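Local coordinates for protein succinate dehydrogenase subunit A (Mycolicibacterium smegmatis, PDB 7D6V) that probably oxidises succinate to fumarate with its bound FAD and passes the electrons on toward quinone through its partner subunits, at residues Arg500-Ile505 against Arg566-Glu571; Ser547-Lys552 against Val592-Val597; Leu555-Ser560 against Thr579-Arg584. One frame throughout, in Å; residues are numbered along the deposited sequence.

Interaction 1: residues Arg500-Ile505 against Arg566-Glu571; sequences RKEAEI and RDDYPE
Arg500 O receives the backbone N-H of Asp567 at 2.9 Å in a nearly straight bond (167° at the hydrogen), and the CA of Arg566 adds a weaker CA-H...O approach to the same oxygen at 3.5 Å. With the backbone bond of Arg500 to Thr565 on the other side of Arg566, this makes one short parallel bridge between Arg500 and Arg566, their CA atoms 4.8 Å apart and both CB atoms on the same face of the paired strands. On that face, Arg500 CB packs against Arg566 CD at 3.8 Å. The Arg566 chain is bent at both chi2 and chi3 (-78° and -73°), which folds its guanidinium back to its own segment. There its NE binds Asp568 OD1 at 3.0 Å on the syn lone pair of that oxygen, with the carboxylate at the guanidinium edge, while the second bond, from NH1 to OD2, is weak. Glu502 brings its CB to 3.5 Å from Asp568 OD2, and Ile505 CD1 approaches Arg566 CD. Lys501 and Asp567 lie alongside each other, pointing the same way, CG to CB at 3.9 Å; their charged ends stay just beyond a salt bridge. Lys501 is also the N-cap of helix 502-518, so the bridge ends where that helix starts. Helix 532-556 covers this start through Ala554 and Leu555, and Arg566 NH2 binds the carbonyl of Leu555, tying strand 565-566 to the helix end.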
ATOM      1  N   ARG A 500     -14.451  26.809 -18.317  1.00 24.84           N
ATOM      2  CA  ARG A 500     -13.542  27.495 -19.217  1.00 24.84           C
ATOM      3  C   ARG A 500     -14.249  28.685 -19.846  1.00 24.84           C
ATOM      4  O   ARG A 500     -15.429  28.608 -20.193  1.00 24.84           O
ATOM      5  CB  ARG A 500     -13.033  26.559 -20.320  1.00 24.84           C
ATOM      6  CG  ARG A 500     -11.870  25.655 -19.932  1.00 24.84           C
ATOM      7  CD  ARG A 500     -12.348  24.412 -19.221  1.00 24.84           C
ATOM      8  NE  ARG A 500     -11.256  23.503 -18.882  1.00 24.84           N
ATOM      9  CZ  ARG A 500     -10.851  22.495 -19.648  1.00 24.84           C
ATOM     10  NH1 ARG A 500     -11.442  22.259 -20.807  1.00 24.84           N
ATOM     11  NH2 ARG A 500      -9.855  21.719 -19.253  1.00 24.84           N
ATOM     12  N   LYS A 501     -13.522  29.788 -19.979  1.00 27.11           N
ATOM     13  CA  LYS A 501     -13.989  30.954 -20.709  1.00 27.11           C
ATOM     14  C   LYS A 501     -12.955  31.307 -21.764  1.00 27.11           C
ATOM     15  O   LYS A 501     -11.765  31.034 -21.599  1.00 27.11           O
ATOM     16  CB  LYS A 501     -14.234  32.146 -19.778  1.00 27.11           C
ATOM     17  CG  LYS A 501     -15.274  31.877 -18.709  1.00 27.11           C
ATOM     18  CD  LYS A 501     -15.334  32.993 -17.686  1.00 27.11           C
ATOM     19  CE  LYS A 501     -16.134  32.565 -16.468  1.00 27.11           C
ATOM     20  NZ  LYS A 501     -15.706  31.225 -15.978  1.00 27.11           N
ATOM     21  N   GLU A 502     -13.422  31.911 -22.858  1.00 27.69           N
ATOM     22  CA  GLU A 502     -12.533  32.191 -23.981  1.00 27.69           C
ATOM     23  C   GLU A 502     -11.399  33.123 -23.577  1.00 27.69           C
ATOM     24  O   GLU A 502     -10.233  32.882 -23.914  1.00 27.69           O
ATOM     25  CB  GLU A 502     -13.334  32.786 -25.136  1.00 27.69           C
ATOM     26  CG  GLU A 502     -12.499  33.153 -26.347  1.00 27.69           C
ATOM     27  CD  GLU A 502     -13.254  34.023 -27.327  1.00 27.69           C
ATOM     28  OE1 GLU A 502     -14.291  34.599 -26.933  1.00 27.69           O
ATOM     29  OE2 GLU A 502     -12.816  34.128 -28.492  1.00 27.69           O
ATOM     30  N   ALA A 503     -11.721  34.188 -22.837  1.00 28.13           N
ATOM     31  CA  ALA A 503     -10.702  35.152 -22.438  1.00 28.13           C
ATOM     32  C   ALA A 503      -9.682  34.529 -21.492  1.00 28.13           C
ATOM     33  O   ALA A 503      -8.481  34.796 -21.606  1.00 28.13           O
ATOM     34  CB  ALA A 503     -11.360  36.370 -21.795  1.00 28.13           C
ATOM     35  N   GLU A 504     -10.137  33.693 -20.558  1.00 27.41           N
ATOM     36  CA  GLU A 504      -9.208  33.077 -19.615  1.00 27.41           C
ATOM     37  C   GLU A 504      -8.299  32.068 -20.304  1.00 27.41           C
ATOM     38  O   GLU A 504      -7.114  31.973 -19.974  1.00 27.41           O
ATOM     39  CB  GLU A 504      -9.973  32.421 -18.469  1.00 27.41           C
ATOM     40  CG  GLU A 504     -10.907  33.362 -17.735  1.00 27.41           C
ATOM     41  CD  GLU A 504     -11.674  32.667 -16.632  1.00 27.41           C
ATOM     42  OE1 GLU A 504     -11.583  31.426 -16.535  1.00 27.41           O
ATOM     43  OE2 GLU A 504     -12.372  33.360 -15.862  1.00 27.41           O
ATOM     44  N   ILE A 505      -8.826  31.307 -21.265  1.00 26.05           N
ATOM     45  CA  ILE A 505      -7.978  30.382 -22.012  1.00 26.05           C
ATOM     46  C   ILE A 505      -6.963  31.150 -22.850  1.00 26.05           C
ATOM     47  O   ILE A 505      -5.796  30.750 -22.962  1.00 26.05           O
ATOM     48  CB  ILE A 505      -8.834  29.446 -22.882  1.00 26.05           C
ATOM     49  CG1 ILE A 505      -9.764  28.602 -22.016  1.00 26.05           C
ATOM     50  CG2 ILE A 505      -7.949  28.523 -23.689  1.00 26.05           C
ATOM     51  CD1 ILE A 505     -10.921  28.014 -22.786  1.00 26.05           C
ATOM     52  N   ARG A 566     -17.667  24.787 -21.193  1.00 24.17           N
ATOM     53  CA  ARG A 566     -17.436  26.155 -21.634  1.00 24.17           C
ATOM     54  C   ARG A 566     -18.575  27.027 -21.131  1.00 24.17           C
ATOM     55  O   ARG A 566     -19.743  26.754 -21.420  1.00 24.17           O
ATOM     56  CB  ARG A 566     -17.339  26.240 -23.158  1.00 24.17           C
ATOM     57  CG  ARG A 566     -16.014  25.784 -23.733  1.00 24.17           C
ATOM     58  CD  ARG A 566     -14.933  26.838 -23.576  1.00 24.17           C
ATOM     59  NE  ARG A 566     -15.117  27.961 -24.488  1.00 24.17           N
ATOM     60  CZ  ARG A 566     -14.552  28.056 -25.686  1.00 24.17           C
ATOM     61  NH1 ARG A 566     -14.778  29.119 -26.442  1.00 24.17           N
ATOM     62  NH2 ARG A 566     -13.764  27.091 -26.130  1.00 24.17           N
ATOM     63  N   ASP A 567     -18.234  28.070 -20.376  1.00 27.86           N
ATOM     64  CA  ASP A 567     -19.264  28.962 -19.855  1.00 27.86           C
ATOM     65  C   ASP A 567     -19.962  29.723 -20.975  1.00 27.86           C
ATOM     66  O   ASP A 567     -21.182  29.915 -20.935  1.00 27.86           O
ATOM     67  CB  ASP A 567     -18.658  29.930 -18.842  1.00 27.86           C
ATOM     68  CG  ASP A 567     -19.699  30.538 -17.931  1.00 27.86           C
ATOM     69  OD1 ASP A 567     -19.845  30.055 -16.788  1.00 27.86           O
ATOM     70  OD2 ASP A 567     -20.376  31.495 -18.358  1.00 27.86           O
ATOM     71  N   ASP A 568     -19.209  30.162 -21.982  1.00 25.94           N
ATOM     72  CA  ASP A 568     -19.791  30.908 -23.089  1.00 25.94           C
ATOM     73  C   ASP A 568     -20.449  30.014 -24.130  1.00 25.94           C
ATOM     74  O   ASP A 568     -21.090  30.532 -25.050  1.00 25.94           O
ATOM     75  CB  ASP A 568     -18.724  31.784 -23.754  1.00 25.94           C
ATOM     76  CG  ASP A 568     -17.459  31.020 -24.089  1.00 25.94           C
ATOM     77  OD1 ASP A 568     -17.309  29.870 -23.632  1.00 25.94           O
ATOM     78  OD2 ASP A 568     -16.614  31.574 -24.818  1.00 25.94           O
ATOM     79  N   TYR A 569     -20.301  28.698 -24.015  1.00 24.94           N
ATOM     80  CA  TYR A 569     -21.028  27.733 -24.837  1.00 24.94           C
ATOM     81  C   TYR A 569     -21.629  26.686 -23.912  1.00 24.94           C
ATOM     82  O   TYR A 569     -21.141  25.553 -23.823  1.00 24.94           O
ATOM     83  CB  TYR A 569     -20.120  27.106 -25.894  1.00 24.94           C
ATOM     84  CG  TYR A 569     -19.738  28.089 -26.971  1.00 24.94           C
ATOM     85  CD1 TYR A 569     -20.579  28.327 -28.046  1.00 24.94           C
ATOM     86  CD2 TYR A 569     -18.552  28.803 -26.895  1.00 24.94           C
ATOM     87  CE1 TYR A 569     -20.242  29.235 -29.026  1.00 24.94           C
ATOM     88  CE2 TYR A 569     -18.208  29.715 -27.867  1.00 24.94           C
ATOM     89  CZ  TYR A 569     -19.055  29.927 -28.929  1.00 24.94           C
ATOM     90  OH  TYR A 569     -18.713  30.834 -29.903  1.00 24.94           O
ATOM     91  N   PRO A 570     -22.699  27.043 -23.197  1.00 26.83           N
ATOM     92  CA  PRO A 570     -23.267  26.113 -22.216  1.00 26.83           C
ATOM     93  C   PRO A 570     -24.044  24.983 -22.846  1.00 26.83           C
ATOM     94  O   PRO A 570     -24.283  23.968 -22.181  1.00 26.83           O
ATOM     95  CB  PRO A 570     -24.181  27.015 -21.384  1.00 26.83           C
ATOM     96  CG  PRO A 570     -24.681  28.004 -22.388  1.00 26.83           C
ATOM     97  CD  PRO A 570     -23.550  28.230 -23.376  1.00 26.83           C
ATOM     98  N   GLU A 571     -24.428  25.117 -24.112  1.00 28.68           N
ATOM     99  CA  GLU A 571     -25.301  24.145 -24.754  1.00 28.68           C
ATOM    100  C   GLU A 571     -24.514  22.866 -24.952  1.00 28.68           C
ATOM    101  O   GLU A 571     -23.777  22.714 -25.927  1.00 28.68           O
ATOM    102  CB  GLU A 571     -25.827  24.683 -26.078  1.00 28.68           C
ATOM    103  CG  GLU A 571     -27.086  23.992 -26.552  1.00 28.68           C
ATOM    104  CD  GLU A 571     -28.256  24.215 -25.618  1.00 28.68           C
ATOM    105  OE1 GLU A 571     -28.305  25.280 -24.966  1.00 28.68           O
ATOM    106  OE2 GLU A 571     -29.129  23.326 -25.535  1.00 28.68           O
TER

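Interaction 2: residues Ser547-Lys552 against Val592-Val597; sequences SECVAK and VPDVTV
Glu548 and Asp594 bring their carboxylates together at a steep angle, the two planes 77° apart, with Glu548 OE2 and Asp594 OD1 separated by 3.5 Å. Both atoms are acceptors and no hydrogen bond joins them. The closeness of two buried acid groups could raise the proton affinity of one of them, although Lys516 of helix 502-518 forms a salt bridge with Glu548 OE2 and should offset much of the charge. The Glu548 chain is extended, CG anti to the backbone N (chi1 -163°), and this carries its carboxylate past Asp594 so that OE1 lies beside Pro593, 3.8 Å from its CA. Asp594 points toward the helix, and its two oxygens face two neighbouring helix residues, OD1 toward Glu548 and OD2 toward Cys549 SG, 3.3 Å away. One turn on from Glu548, Lys552, its chain extended, reaches across to the strand and gives its ammonium to the backbone carbonyl of Asp594, NZ to O 2.9 Å, the only hydrogen bond between the two segments. CB of the same side chain touches Thr596 OG1 at 3.8 Å. Thus Asp594 and Thr596, alternate residues of the strand, face the helix, whereas Val595 between them points away. The short helical and strand axes run at 32° to each other, in the same general direction, 8.9 Å apart at their closest. With strand 582-585 beside 594-597, the arrangement is that of a helix packed along one face of a two-stranded antiparallel hairpin, here within the C-terminal region shared by the fumarate reductase flavoprotein family.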
ATOM      1  N   SER A 547       0.586  21.328 -21.421  1.00 20.96           N
ATOM      2  CA  SER A 547      -0.291  22.435 -21.057  1.00 20.96           C
ATOM      3  C   SER A 547      -0.699  23.245 -22.279  1.00 20.96           C
ATOM      4  O   SER A 547      -1.864  23.641 -22.407  1.00 20.96           O
ATOM      5  CB  SER A 547       0.394  23.328 -20.026  1.00 20.96           C
ATOM      6  OG  SER A 547       0.851  22.568 -18.925  1.00 20.96           O
ATOM      7  N   GLU A 548       0.245  23.506 -23.188  1.00 22.78           N
ATOM      8  CA  GLU A 548      -0.107  24.211 -24.416  1.00 22.78           C
ATOM      9  C   GLU A 548      -1.137  23.429 -25.222  1.00 22.78           C
ATOM     10  O   GLU A 548      -2.107  24.006 -25.736  1.00 22.78           O
ATOM     11  CB  GLU A 548       1.144  24.470 -25.254  1.00 22.78           C
ATOM     12  CG  GLU A 548       0.964  25.524 -26.334  1.00 22.78           C
ATOM     13  CD  GLU A 548       2.187  25.667 -27.221  1.00 22.78           C
ATOM     14  OE1 GLU A 548       2.056  26.213 -28.337  1.00 22.78           O
ATOM     15  OE2 GLU A 548       3.283  25.234 -26.803  1.00 22.78           O
ATOM     16  N   CYS A 549      -0.950  22.111 -25.331  1.00 21.79           N
ATOM     17  CA  CYS A 549      -1.907  21.292 -26.071  1.00 21.79           C
ATOM     18  C   CYS A 549      -3.296  21.362 -25.445  1.00 21.79           C
ATOM     19  O   CYS A 549      -4.303  21.539 -26.145  1.00 21.79           O
ATOM     20  CB  CYS A 549      -1.420  19.844 -26.131  1.00 21.79           C
ATOM     21  SG  CYS A 549      -0.259  19.502 -27.456  1.00 21.79           S
ATOM     22  N   VAL A 550      -3.364  21.225 -24.119  1.00 20.83           N
ATOM     23  CA  VAL A 550      -4.649  21.241 -23.423  1.00 20.83           C
ATOM     24  C   VAL A 550      -5.345  22.581 -23.619  1.00 20.83           C
ATOM     25  O   VAL A 550      -6.546  22.641 -23.911  1.00 20.83           O
ATOM     26  CB  VAL A 550      -4.453  20.922 -21.930  1.00 20.83           C
ATOM     27  CG1 VAL A 550      -5.732  21.179 -21.161  1.00 20.83           C
ATOM     28  CG2 VAL A 550      -4.014  19.484 -21.750  1.00 20.83           C
ATOM     29  N   ALA A 551      -4.598  23.678 -23.467  1.00 21.27           N
ATOM     30  CA  ALA A 551      -5.198  25.000 -23.599  1.00 21.27           C
ATOM     31  C   ALA A 551      -5.711  25.243 -25.012  1.00 21.27           C
ATOM     32  O   ALA A 551      -6.806  25.787 -25.196  1.00 21.27           O
ATOM     33  CB  ALA A 551      -4.189  26.073 -23.200  1.00 21.27           C
ATOM     34  N   LYS A 552      -4.941  24.843 -26.027  1.00 22.18           N
ATOM     35  CA  LYS A 552      -5.384  25.077 -27.397  1.00 22.18           C
ATOM     36  C   LYS A 552      -6.610  24.236 -27.740  1.00 22.18           C
ATOM     37  O   LYS A 552      -7.541  24.727 -28.393  1.00 22.18           O
ATOM     38  CB  LYS A 552      -4.242  24.802 -28.371  1.00 22.18           C
ATOM     39  CG  LYS A 552      -3.184  25.881 -28.364  1.00 22.18           C
ATOM     40  CD  LYS A 552      -2.261  25.767 -29.557  1.00 22.18           C
ATOM     41  CE  LYS A 552      -1.379  26.993 -29.672  1.00 22.18           C
ATOM     42  NZ  LYS A 552      -0.662  27.028 -30.971  1.00 22.18           N
ATOM     43  N   VAL A 592       8.518  22.857 -28.339  1.00 27.11           N
ATOM     44  CA  VAL A 592       7.949  23.049 -29.668  1.00 27.11           C
ATOM     45  C   VAL A 592       6.530  23.602 -29.583  1.00 27.11           C
ATOM     46  O   VAL A 592       5.852  23.421 -28.562  1.00 27.11           O
ATOM     47  CB  VAL A 592       7.993  21.733 -30.454  1.00 27.11           C
ATOM     48  CG1 VAL A 592       9.426  21.295 -30.642  1.00 27.11           C
ATOM     49  CG2 VAL A 592       7.259  20.669 -29.689  1.00 27.11           C
ATOM     50  N   PRO A 593       6.053  24.303 -30.608  1.00 26.93           N
ATOM     51  CA  PRO A 593       4.651  24.717 -30.652  1.00 26.93           C
ATOM     52  C   PRO A 593       3.776  23.677 -31.337  1.00 26.93           C
ATOM     53  O   PRO A 593       4.238  22.845 -32.118  1.00 26.93           O
ATOM     54  CB  PRO A 593       4.695  26.018 -31.465  1.00 26.93           C
ATOM     55  CG  PRO A 593       5.906  25.909 -32.308  1.00 26.93           C
ATOM     56  CD  PRO A 593       6.841  24.896 -31.697  1.00 26.93           C
ATOM     57  N   ASP A 594       2.485  23.743 -31.024  1.00 25.18           N
ATOM     58  CA  ASP A 594       1.523  22.753 -31.478  1.00 25.18           C
ATOM     59  C   ASP A 594       0.463  23.386 -32.366  1.00 25.18           C
ATOM     60  O   ASP A 594       0.115  24.560 -32.215  1.00 25.18           O
ATOM     61  CB  ASP A 594       0.844  22.063 -30.296  1.00 25.18           C
ATOM     62  CG  ASP A 594       1.834  21.561 -29.274  1.00 25.18           C
ATOM     63  OD1 ASP A 594       2.165  22.324 -28.343  1.00 25.18           O
ATOM     64  OD2 ASP A 594       2.282  20.403 -29.399  1.00 25.18           O
ATOM     65  N   VAL A 595      -0.040  22.584 -33.298  1.00 25.09           N
ATOM     66  CA  VAL A 595      -1.183  22.929 -34.131  1.00 25.09           C
ATOM     67  C   VAL A 595      -2.270  21.897 -33.875  1.00 25.09           C
ATOM     68  O   VAL A 595      -1.994  20.691 -33.861  1.00 25.09           O
ATOM     69  CB  VAL A 595      -0.809  22.979 -35.623  1.00 25.09           C
ATOM     70  CG1 VAL A 595      -2.044  22.847 -36.491  1.00 25.09           C
ATOM     71  CG2 VAL A 595      -0.095  24.270 -35.934  1.00 25.09           C
ATOM     72  N   THR A 596      -3.491  22.369 -33.645  1.00 24.41           N
ATOM     73  CA  THR A 596      -4.641  21.508 -33.416  1.00 24.41           C
ATOM     74  C   THR A 596      -5.571  21.581 -34.621  1.00 24.41           C
ATOM     75  O   THR A 596      -5.929  22.675 -35.068  1.00 24.41           O
ATOM     76  CB  THR A 596      -5.377  21.911 -32.137  1.00 24.41           C
ATOM     77  OG1 THR A 596      -4.423  22.135 -31.093  1.00 24.41           O
ATOM     78  CG2 THR A 596      -6.293  20.803 -31.693  1.00 24.41           C
ATOM     79  N   VAL A 597      -5.952  20.417 -35.141  1.00 25.51           N
ATOM     80  CA  VAL A 597      -6.741  20.292 -36.358  1.00 25.51           C
ATOM     81  C   VAL A 597      -8.038  19.567 -35.996  1.00 25.51           C
ATOM     82  O   VAL A 597      -8.202  19.071 -34.886  1.00 25.51           O
ATOM     83  CB  VAL A 597      -5.964  19.551 -37.469  1.00 25.51           C
ATOM     84  CG1 VAL A 597      -6.622  19.723 -38.834  1.00 25.51           C
ATOM     85  CG2 VAL A 597      -4.521  20.027 -37.511  1.00 25.51           C
TER

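Interaction 3: residues Leu555-Ser560 against Thr579-Arg584; sequences LQRTES and TLLVCR
Arg557, the first residue to leave the helix, and Leu581 bring their backbones no nearer than 7.8 Å between CA atoms, so the contact is carried by side chains, one of them reaching a backbone carbonyl. Leu581 has a positive backbone phi (62°) where the loop runs into strand 582-585, and its CB points toward the helix end. Its two methyls divide the work: CD1 lies against the aliphatic chain and amide of Gln556, 3.6 Å from CG, while CD2 reaches Arg557 CB at 3.9 Å. Gln556 and Leu581 meet at a slant, and the amide nitrogen of Gln556 turns on to a weak bond with Thr596 O of the hairpin's other strand. The Arg557 chain leaves its CA extended, CG anti to the backbone N, then bends at chi3 (-71°), which swings the guanidinium over to Thr579. NH2 donates to Thr579 O at 2.8 Å; the oxygen is in the guanidinium plane, but the donor stands well above the carbonyl plane, and the bond is bent (138° at the hydrogen). On the same plane, NH1 meets Glu559 OE2 at 2.9 Å, on the anti lone pair of that oxygen. Glu559 OE2 and Thr579 O thus fix the rotation of the buried guanidinium, with Trp576 O, bonded by NH1, and Glu244, in a salt bridge with NE, as further partners. The two carboxylates would be expected to balance its charge. The contact joins the C-terminal end of helix 532-556 to the loop that leads into strand 582-585, with strand 594-597 alongside at Thr596.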
ATOM      1  N   LEU A 555      -9.598  25.835 -26.080  1.00 22.43           N
ATOM      2  CA  LEU A 555     -10.030  27.032 -26.791  1.00 22.43           C
ATOM      3  C   LEU A 555     -10.764  26.676 -28.075  1.00 22.43           C
ATOM      4  O   LEU A 555     -11.722  27.356 -28.457  1.00 22.43           O
ATOM      5  CB  LEU A 555      -8.833  27.927 -27.099  1.00 22.43           C
ATOM      6  CG  LEU A 555      -9.183  29.263 -27.757  1.00 22.43           C
ATOM      7  CD1 LEU A 555      -9.795  30.212 -26.742  1.00 22.43           C
ATOM      8  CD2 LEU A 555      -7.965  29.881 -28.407  1.00 22.43           C
ATOM      9  N   GLN A 556     -10.328  25.618 -28.757  1.00 23.36           N
ATOM     10  CA  GLN A 556     -10.908  25.313 -30.059  1.00 23.36           C
ATOM     11  C   GLN A 556     -12.273  24.642 -29.960  1.00 23.36           C
ATOM     12  O   GLN A 556     -13.122  24.869 -30.829  1.00 23.36           O
ATOM     13  CB  GLN A 556      -9.954  24.440 -30.869  1.00 23.36           C
ATOM     14  CG  GLN A 556     -10.218  24.494 -32.358  1.00 23.36           C
ATOM     15  CD  GLN A 556      -8.955  24.367 -33.172  1.00 23.36           C
ATOM     16  OE1 GLN A 556      -7.871  24.727 -32.717  1.00 23.36           O
ATOM     17  NE2 GLN A 556      -9.085  23.848 -34.386  1.00 23.36           N
ATOM     18  N   ARG A 557     -12.514  23.819 -28.940  1.00 21.84           N
ATOM     19  CA  ARG A 557     -13.803  23.128 -28.839  1.00 21.84           C
ATOM     20  C   ARG A 557     -14.839  24.069 -28.235  1.00 21.84           C
ATOM     21  O   ARG A 557     -14.859  24.301 -27.026  1.00 21.84           O
ATOM     22  CB  ARG A 557     -13.679  21.852 -28.014  1.00 21.84           C
ATOM     23  CG  ARG A 557     -14.996  21.097 -27.897  1.00 21.84           C
ATOM     24  CD  ARG A 557     -14.817  19.690 -27.370  1.00 21.84           C
ATOM     25  NE  ARG A 557     -14.181  18.817 -28.350  1.00 21.84           N
ATOM     26  CZ  ARG A 557     -14.838  17.976 -29.139  1.00 21.84           C
ATOM     27  NH1 ARG A 557     -16.158  17.891 -29.071  1.00 21.84           N
ATOM     28  NH2 ARG A 557     -14.176  17.219 -30.000  1.00 21.84           N
ATOM     29  N   THR A 558     -15.720  24.599 -29.078  1.00 22.67           N
ATOM     30  CA  THR A 558     -16.736  25.559 -28.645  1.00 22.67           C
ATOM     31  C   THR A 558     -18.080  24.869 -28.409  1.00 22.67           C
ATOM     32  O   THR A 558     -19.075  25.135 -29.082  1.00 22.67           O
ATOM     33  CB  THR A 558     -16.867  26.685 -29.666  1.00 22.67           C
ATOM     34  OG1 THR A 558     -17.198  26.136 -30.947  1.00 22.67           O
ATOM     35  CG2 THR A 558     -15.567  27.454 -29.773  1.00 22.67           C
ATOM     36  N   GLU A 559     -18.092  23.974 -27.425  1.00 22.80           N
ATOM     37  CA  GLU A 559     -19.307  23.329 -26.939  1.00 22.80           C
ATOM     38  C   GLU A 559     -18.942  22.597 -25.656  1.00 22.80           C
ATOM     39  O   GLU A 559     -17.764  22.424 -25.337  1.00 22.80           O
ATOM     40  CB  GLU A 559     -19.918  22.395 -27.994  1.00 22.80           C
ATOM     41  CG  GLU A 559     -19.046  21.232 -28.450  1.00 22.80           C
ATOM     42  CD  GLU A 559     -19.257  19.971 -27.643  1.00 22.80           C
ATOM     43  OE1 GLU A 559     -20.321  19.844 -27.012  1.00 22.80           O
ATOM     44  OE2 GLU A 559     -18.368  19.099 -27.650  1.00 22.80           O
ATOM     45  N   SER A 560     -19.963  22.181 -24.913  1.00 23.56           N
ATOM     46  CA  SER A 560     -19.774  21.529 -23.623  1.00 23.56           C
ATOM     47  C   SER A 560     -20.143  20.058 -23.736  1.00 23.56           C
ATOM     48  O   SER A 560     -21.169  19.717 -24.327  1.00 23.56           O
ATOM     49  CB  SER A 560     -20.614  22.202 -22.538  1.00 23.56           C
ATOM     50  OG  SER A 560     -20.202  23.539 -22.331  1.00 23.56           O
ATOM     51  N   THR A 579     -15.894  14.686 -34.318  1.00 24.46           N
ATOM     52  CA  THR A 579     -14.718  15.536 -34.445  1.00 24.46           C
ATOM     53  C   THR A 579     -13.809  15.275 -33.255  1.00 24.46           C
ATOM     54  O   THR A 579     -14.263  15.323 -32.109  1.00 24.46           O
ATOM     55  CB  THR A 579     -15.097  17.019 -34.509  1.00 24.46           C
ATOM     56  OG1 THR A 579     -16.116  17.212 -35.496  1.00 24.46           O
ATOM     57  CG2 THR A 579     -13.890  17.858 -34.882  1.00 24.46           C
ATOM     58  N   LEU A 580     -12.533  14.996 -33.526  1.00 23.95           N
ATOM     59  CA  LEU A 580     -11.583  14.634 -32.481  1.00 23.95           C
ATOM     60  C   LEU A 580     -10.612  15.739 -32.111  1.00 23.95           C
ATOM     61  O   LEU A 580     -10.140  15.759 -30.972  1.00 23.95           O
ATOM     62  CB  LEU A 580     -10.780  13.395 -32.885  1.00 23.95           C
ATOM     63  CG  LEU A 580     -11.562  12.087 -32.880  1.00 23.95           C
ATOM     64  CD1 LEU A 580     -10.703  10.957 -33.410  1.00 23.95           C
ATOM     65  CD2 LEU A 580     -12.057  11.784 -31.480  1.00 23.95           C
ATOM     66  N   LEU A 581     -10.299  16.651 -33.030  1.00 22.87           N
ATOM     67  CA  LEU A 581      -9.506  17.840 -32.719  1.00 22.87           C
ATOM     68  C   LEU A 581      -8.099  17.444 -32.241  1.00 22.87           C
ATOM     69  O   LEU A 581      -7.737  17.557 -31.071  1.00 22.87           O
ATOM     70  CB  LEU A 581     -10.273  18.695 -31.701  1.00 22.87           C
ATOM     71  CG  LEU A 581      -9.780  20.043 -31.213  1.00 22.87           C
ATOM     72  CD1 LEU A 581      -9.730  20.957 -32.410  1.00 22.87           C
ATOM     73  CD2 LEU A 581     -10.724  20.590 -30.169  1.00 22.87           C
ATOM     74  N   VAL A 582      -7.328  16.927 -33.205  1.00 22.39           N
ATOM     75  CA  VAL A 582      -6.040  16.271 -32.982  1.00 22.39           C
ATOM     76  C   VAL A 582      -4.906  17.289 -32.881  1.00 22.39           C
ATOM     77  O   VAL A 582      -4.838  18.242 -33.661  1.00 22.39           O
ATOM     78  CB  VAL A 582      -5.776  15.274 -34.125  1.00 22.39           C
ATOM     79  CG1 VAL A 582      -4.425  14.642 -33.980  1.00 22.39           C
ATOM     80  CG2 VAL A 582      -6.856  14.222 -34.170  1.00 22.39           C
ATOM     81  N   CYS A 583      -3.985  17.069 -31.941  1.00 22.97           N
ATOM     82  CA  CYS A 583      -2.842  17.948 -31.714  1.00 22.97           C
ATOM     83  C   CYS A 583      -1.565  17.369 -32.320  1.00 22.97           C
ATOM     84  O   CYS A 583      -1.329  16.160 -32.256  1.00 22.97           O
ATOM     85  CB  CYS A 583      -2.626  18.178 -30.216  1.00 22.97           C
ATOM     86  SG  CYS A 583      -4.078  18.745 -29.316  1.00 22.97           S
ATOM     87  N   ARG A 584      -0.730  18.243 -32.890  1.00 23.17           N
ATOM     88  CA  ARG A 584       0.529  17.824 -33.495  1.00 23.17           C
ATOM     89  C   ARG A 584       1.588  18.898 -33.282  1.00 23.17           C
ATOM     90  O   ARG A 584       1.277  20.048 -32.972  1.00 23.17           O
ATOM     91  CB  ARG A 584       0.375  17.543 -34.993  1.00 23.17           C
ATOM     92  CG  ARG A 584       0.054  16.106 -35.336  1.00 23.17           C
ATOM     93  CD  ARG A 584      -0.417  15.996 -36.769  1.00 23.17           C
ATOM     94  NE  ARG A 584      -1.295  14.851 -36.975  1.00 23.17           N
ATOM     95  CZ  ARG A 584      -2.494  14.927 -37.542  1.00 23.17           C
ATOM     96  NH1 ARG A 584      -2.959  16.094 -37.957  1.00 23.17           N
ATOM     97  NH2 ARG A 584      -3.228  13.835 -37.691  1.00 23.17           N
TER

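Overall arrangement
Helix 532-556 is shared by interactions 2 and 3: interaction 2 meets strand 594-597, and interaction 3 the loop that enters its partner strand 582-585, the strands joined by Val595 N to Arg584 O and Val597 N to Val582 O. The centre of interaction 1 lies about 24 Å from the centre of the chain, against about 18 and 19 Å for the others; it touches them through Ile505 and through Ser560 OG, which bonds Arg566 N and Tyr569 O. Interaction 3 is buried and rests on an arginine with several partners; interaction 2 mixes buried acids with a lysine at its margin; interaction 1 adds a backbone bridge to charged groups that reach the surface.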